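Local coordinates for protein hydroxylase (Rhodococcus sp., PDB 2OR0) that is probably a flavin-dependent hydroxylase of the acyl-CoA dehydrogenase family, adding one atom of molecular oxygen to its substrate with reduced flavin as co-donor, at residues A260-I265 / A343-A348; G264-A269 / R350-I355. All coordinates share one frame; numbering follows the deposited sequence.

Interaction 1: residues A260-I265 / A343-A348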
loop_
_atom_site.group_PDB
_atom_site.type_symbol
_atom_site.label_atom_id
_atom_site.label_comp_id
_atom_site.label_asym_id
_atom_site.label_seq_id
_atom_site.Cartn_x
_atom_site.Cartn_y
_atom_site.Cartn_z
ATOM N N ALA A 260 4.662 2.681 -3.489
ATOM C CA ALA A 260 4.220 3.073 -4.840
ATOM C C ALA A 260 3.102 4.118 -4.812
ATOM O O ALA A 260 3.138 5.091 -5.564
ATOM C CB ALA A 260 3.796 1.852 -5.660
ATOM N N ALA A 261 2.104 3.926 -3.939
ATOM C CA ALA A 261 1.019 4.897 -3.791
ATOM C C ALA A 261 1.559 6.247 -3.374
ATOM O O ALA A 261 1.212 7.235 -3.996
ATOM C CB ALA A 261 -0.042 4.399 -2.797
ATOM N N VAL A 262 2.446 6.288 -2.374
ATOM C CA VAL A 262 3.077 7.545 -1.973
ATOM C C VAL A 262 3.837 8.210 -3.154
ATOM O O VAL A 262 3.721 9.414 -3.380
ATOM C CB VAL A 262 4.013 7.364 -0.764
ATOM C CG1 VAL A 262 4.822 8.651 -0.489
ATOM C CG2 VAL A 262 3.188 6.966 0.507
ATOM N N ILE A 263 4.614 7.415 -3.896
ATOM C CA ILE A 263 5.336 7.949 -5.035
ATOM C C ILE A 263 4.415 8.552 -6.092
ATOM O O ILE A 263 4.648 9.665 -6.527
ATOM C CB ILE A 263 6.370 6.931 -5.618
ATOM C CG1 ILE A 263 7.455 6.666 -4.544
ATOM C CG2 ILE A 263 7.016 7.531 -6.857
ATOM C CD1 ILE A 263 8.389 5.446 -4.811
ATOM N N GLY A 264 3.376 7.824 -6.489
ATOM C CA GLY A 264 2.422 8.320 -7.470
ATOM C C GLY A 264 1.635 9.522 -6.987
ATOM O O GLY A 264 1.285 10.420 -7.780
ATOM N N ILE A 265 1.354 9.570 -5.683
ATOM C CA ILE A 265 0.734 10.766 -5.120
ATOM C C ILE A 265 1.632 12.000 -5.339
ATOM O O ILE A 265 1.157 13.046 -5.702
ATOM C CB ILE A 265 0.366 10.594 -3.598
ATOM C CG1 ILE A 265 -0.823 9.652 -3.463
ATOM C CG2 ILE A 265 0.049 11.950 -2.961
ATOM C CD1 ILE A 265 -0.935 8.939 -2.059
ATOM N N ALA A 343 13.493 4.769 2.087
ATOM C CA ALA A 343 14.152 5.971 1.502
ATOM C C ALA A 343 13.393 6.549 0.315
ATOM O O ALA A 343 13.351 7.787 0.142
ATOM C CB ALA A 343 15.578 5.632 1.081
ATOM N N ALA A 344 12.815 5.674 -0.515
ATOM C CA ALA A 344 12.039 6.125 -1.662
ATOM C C ALA A 344 10.804 6.956 -1.239
ATOM O O ALA A 344 10.512 7.979 -1.861
ATOM C CB ALA A 344 11.602 4.954 -2.533
ATOM N N ALA A 345 10.070 6.500 -0.215
ATOM C CA ALA A 345 8.928 7.282 0.300
ATOM C C ALA A 345 9.383 8.664 0.808
ATOM O O ALA A 345 8.799 9.686 0.447
ATOM C CB ALA A 345 8.181 6.519 1.408
ATOM N N TRP A 346 10.436 8.686 1.613
ATOM C CA TRP A 346 10.890 9.912 2.228
ATOM C C TRP A 346 11.393 10.950 1.187
ATOM O O TRP A 346 11.077 12.143 1.285
ATOM C CB TRP A 346 11.985 9.629 3.258
ATOM C CG TRP A 346 11.422 9.111 4.596
ATOM C CD1 TRP A 346 10.912 7.837 4.864
ATOM C CD2 TRP A 346 11.304 9.852 5.825
ATOM N NE1 TRP A 346 10.531 7.757 6.203
ATOM C CE2 TRP A 346 10.738 8.978 6.798
ATOM C CE3 TRP A 346 11.644 11.164 6.202
ATOM C CZ2 TRP A 346 10.507 9.378 8.115
ATOM C CZ3 TRP A 346 11.400 11.570 7.531
ATOM C CH2 TRP A 346 10.840 10.672 8.462
ATOM N N ARG A 347 12.173 10.467 0.217
ATOM C CA ARG A 347 12.733 11.289 -0.855
ATOM C C ARG A 347 11.617 11.999 -1.627
ATOM O O ARG A 347 11.702 13.188 -1.890
ATOM C CB ARG A 347 13.606 10.421 -1.805
ATOM C CG ARG A 347 14.472 11.232 -2.811
ATOM C CD ARG A 347 15.315 10.293 -3.712
ATOM N NE ARG A 347 16.110 9.346 -2.914
ATOM C CZ ARG A 347 15.866 8.037 -2.803
ATOM N NH1 ARG A 347 14.862 7.464 -3.457
ATOM N NH2 ARG A 347 16.638 7.298 -2.041
ATOM N N ALA A 348 10.581 11.251 -1.964
ATOM C CA ALA A 348 9.476 11.728 -2.782
ATOM C C ALA A 348 8.651 12.738 -1.999
ATOM O O ALA A 348 8.310 13.807 -2.512
ATOM C CB ALA A 348 8.630 10.557 -3.207
#
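Ile-263 reaches across from helix 250-277 to the paired alanines Ala-344 and Ala-348, one turn apart on helix 331-356. Its CG1 branch lies anti to the carbonyl carbon (chi1 -64°), and the near-extended second torsion carries the methyl at its end across the gap toward helix 331-356, so that CD1 stops 4.0 Å from CB of Ala-344. Closer to the root of the same branch, CG1 passes 4.3 Å from CB of Ala-348. Val-262 makes the neighbouring touch with a single methyl: its CG1 sits 4.4 Å from CB of Ala-345 and 4.2 Å from that residue's carbonyl O. These side-chain contacts are apolar and buried. With only alanine methyls on one side, the backbones come close together: CA of Ile-263 is 6.0 Å from CA of Ala-348, and the axes of the two segments approach to 9.1 Å at an angle of 19°, the two helical segments running in nearly the same direction.

The far flank of 343-348 is less enclosed. Trp-346 points away from the interface, is partly exposed, and anchors its NE1 on the carbonyl O of His-386. Arg-347 is also partly exposed; Ala-343 O lies 3.8 Å above one face of the Arg-347 guanidinium, displaced toward its rim, while NH1 bonds to Ser-308 OG. That same hydroxyl is bonded to Ala-344 O, tying the Ala-344 carbonyl to helix 292-324.

Helix 292-324 packs against Ile-263 and Ala-348 through Ser-308, with Leu-312 also on Ile-263; Leu-381 of helix 370-381 and the loop residue His-386 meet Ala-345, and helix 78-91 lies against Ala-260 and Ala-261.

Interaction 2: residues G264-A269 / R350-I355; sequences GITEGA and RAADEI
Thr-266 lays its methyl branch against the CB of Ala-352, with CG2 4.0 Å and its own CB 4.1 Å from that one alanine methyl. The branch comes forward because the hydroxyl is turned back: OG1 sits between the backbone N and the carbonyl carbon (chi1 66°) and hydrogen-bonds to the carbonyl O of Ile-263, one turn earlier on the same helix. The polar half of a buried threonine is thereby satisfied by a carbonyl of its own helix, leaving the carbon half to serve as packing surface.

One turn further on, Ala-269 also faces Ala-352, though more loosely, their CB atoms being 4.7 Å apart. Ile-355 reaches back from the other helix with CD1 at 4.4 Å from the carbonyl C of Ala-269; it packs too on Leu-270 and His-273 of helix 250-277. Small side chains let the two helices close up, the CA atoms of Thr-266 and Ala-352 lying 5.8 Å apart.

Ile-305 of helix 292-324 and Ala-377 of helix 370-381 also press on Thr-266. Asp-353 binds Trp-374 NE1 and His-378 NE2 through OD1, fastening 350-355 to helix 370-381. Such close helix-to-helix packing of small and branched residues is consistent with the helical bundle that forms the C-terminal domain of acyl-CoA dehydrogenases.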
loop_
_atom_site.group_PDB
_atom_site.type_symbol
_atom_site.label_atom_id
_atom_site.label_comp_id
_atom_site.label_asym_id
_atom_site.label_seq_id
_atom_site.Cartn_x
_atom_site.Cartn_y
_atom_site.Cartn_z
ATOM N N GLY A 264 3.376 7.824 -6.489
ATOM C CA GLY A 264 2.422 8.320 -7.470
ATOM C C GLY A 264 1.635 9.522 -6.987
ATOM O O GLY A 264 1.285 10.420 -7.780
ATOM N N ILE A 265 1.354 9.570 -5.683
ATOM C CA ILE A 265 0.734 10.766 -5.120
ATOM C C ILE A 265 1.632 12.000 -5.339
ATOM O O ILE A 265 1.157 13.046 -5.702
ATOM C CB ILE A 265 0.366 10.594 -3.598
ATOM C CG1 ILE A 265 -0.823 9.652 -3.463
ATOM C CG2 ILE A 265 0.049 11.950 -2.961
ATOM C CD1 ILE A 265 -0.935 8.939 -2.059
ATOM N N THR A 266 2.924 11.867 -5.104
ATOM C CA THR A 266 3.814 13.014 -5.263
ATOM C C THR A 266 3.960 13.385 -6.726
ATOM O O THR A 266 4.124 14.546 -7.037
ATOM C CB THR A 266 5.195 12.801 -4.601
ATOM O OG1 THR A 266 5.924 11.759 -5.270
ATOM C CG2 THR A 266 5.024 12.455 -3.108
ATOM N N GLU A 267 3.832 12.398 -7.612
ATOM C CA GLU A 267 3.813 12.634 -9.051
ATOM C C GLU A 267 2.544 13.396 -9.484
ATOM O O GLU A 267 2.616 14.311 -10.302
ATOM C CB GLU A 267 3.963 11.302 -9.806
ATOM C CG GLU A 267 5.380 10.776 -9.825
ATOM C CD GLU A 267 5.533 9.359 -10.399
ATOM O OE1 GLU A 267 4.523 8.650 -10.608
ATOM O OE2 GLU A 267 6.696 8.948 -10.607
ATOM N N GLY A 268 1.394 13.033 -8.916
ATOM C CA GLY A 268 0.182 13.844 -9.003
ATOM C C GLY A 268 0.355 15.296 -8.542
ATOM O O GLY A 268 -0.108 16.201 -9.222
ATOM N N ALA A 269 0.999 15.513 -7.385
ATOM C CA ALA A 269 1.255 16.857 -6.855
ATOM C C ALA A 269 2.115 17.672 -7.831
ATOM O O ALA A 269 1.809 18.850 -8.129
ATOM C CB ALA A 269 1.970 16.768 -5.500
ATOM N N ARG A 350 9.681 14.633 0.635
ATOM C CA ARG A 350 10.473 15.842 0.783
ATOM C C ARG A 350 10.479 16.704 -0.497
ATOM O O ARG A 350 10.466 17.941 -0.414
ATOM C CB ARG A 350 11.917 15.544 1.177
ATOM C CG ARG A 350 12.102 15.164 2.670
ATOM C CD ARG A 350 13.591 15.216 3.069
ATOM N NE ARG A 350 13.792 14.719 4.434
ATOM C CZ ARG A 350 14.244 13.503 4.732
ATOM N NH1 ARG A 350 14.557 12.653 3.746
ATOM N NH2 ARG A 350 14.389 13.132 6.015
ATOM N N ALA A 351 10.524 16.055 -1.654
ATOM C CA ALA A 351 10.509 16.737 -2.960
ATOM C C ALA A 351 9.170 17.435 -3.217
ATOM O O ALA A 351 9.117 18.570 -3.757
ATOM C CB ALA A 351 10.795 15.721 -4.067
ATOM N N ALA A 352 8.085 16.764 -2.837
ATOM C CA ALA A 352 6.785 17.382 -2.914
ATOM C C ALA A 352 6.695 18.595 -1.978
ATOM O O ALA A 352 6.054 19.592 -2.342
ATOM C CB ALA A 352 5.685 16.372 -2.583
ATOM N N ASP A 353 7.297 18.510 -0.781
ATOM C CA ASP A 353 7.327 19.681 0.122
ATOM C C ASP A 353 8.018 20.895 -0.525
ATOM O O ASP A 353 7.591 22.028 -0.317
ATOM C CB ASP A 353 8.022 19.408 1.447
ATOM C CG ASP A 353 7.256 18.436 2.340
ATOM O OD1 ASP A 353 6.012 18.289 2.169
ATOM O OD2 ASP A 353 7.920 17.810 3.220
ATOM N N GLU A 354 9.125 20.654 -1.240
ATOM C CA GLU A 354 9.912 21.733 -1.807
ATOM C C GLU A 354 9.097 22.479 -2.870
ATOM O O GLU A 354 9.160 23.686 -2.961
ATOM C CB GLU A 354 11.259 21.215 -2.364
ATOM C CG GLU A 354 12.203 20.761 -1.278
ATOM C CD GLU A 354 12.628 21.924 -0.341
ATOM O OE1 GLU A 354 12.913 23.033 -0.835
ATOM O OE2 GLU A 354 12.687 21.727 0.887
ATOM N N ILE A 355 8.312 21.769 -3.665
ATOM C CA ILE A 355 7.496 22.479 -4.663
ATOM C C ILE A 355 6.234 23.104 -4.074
ATOM O O ILE A 355 5.806 24.154 -4.540
ATOM C CB ILE A 355 7.155 21.626 -5.895
ATOM C CG1 ILE A 355 6.485 20.307 -5.486
ATOM C CG2 ILE A 355 8.416 21.366 -6.721
ATOM C CD1 ILE A 355 5.927 19.515 -6.700
#

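In the fold
Interactions 1 and 2 are successive turns of one interface between helix 250-277 and helix 331-356. Their centres lie 8 Å apart, and Gly-264 and Ile-265 belong to both. The step from one to the other is filled by Ala-348 O and Thr-266 CG2, which pack at 3.6 Å. Both contacts are buried, but interaction 1 lies about 11 Å from the centre of the chain and interaction 2 about 17 Å, so the seam runs outward through the C-terminal helical region. Helix 292-324 and helix 370-381 touch both contacts, uniting them in one packed core.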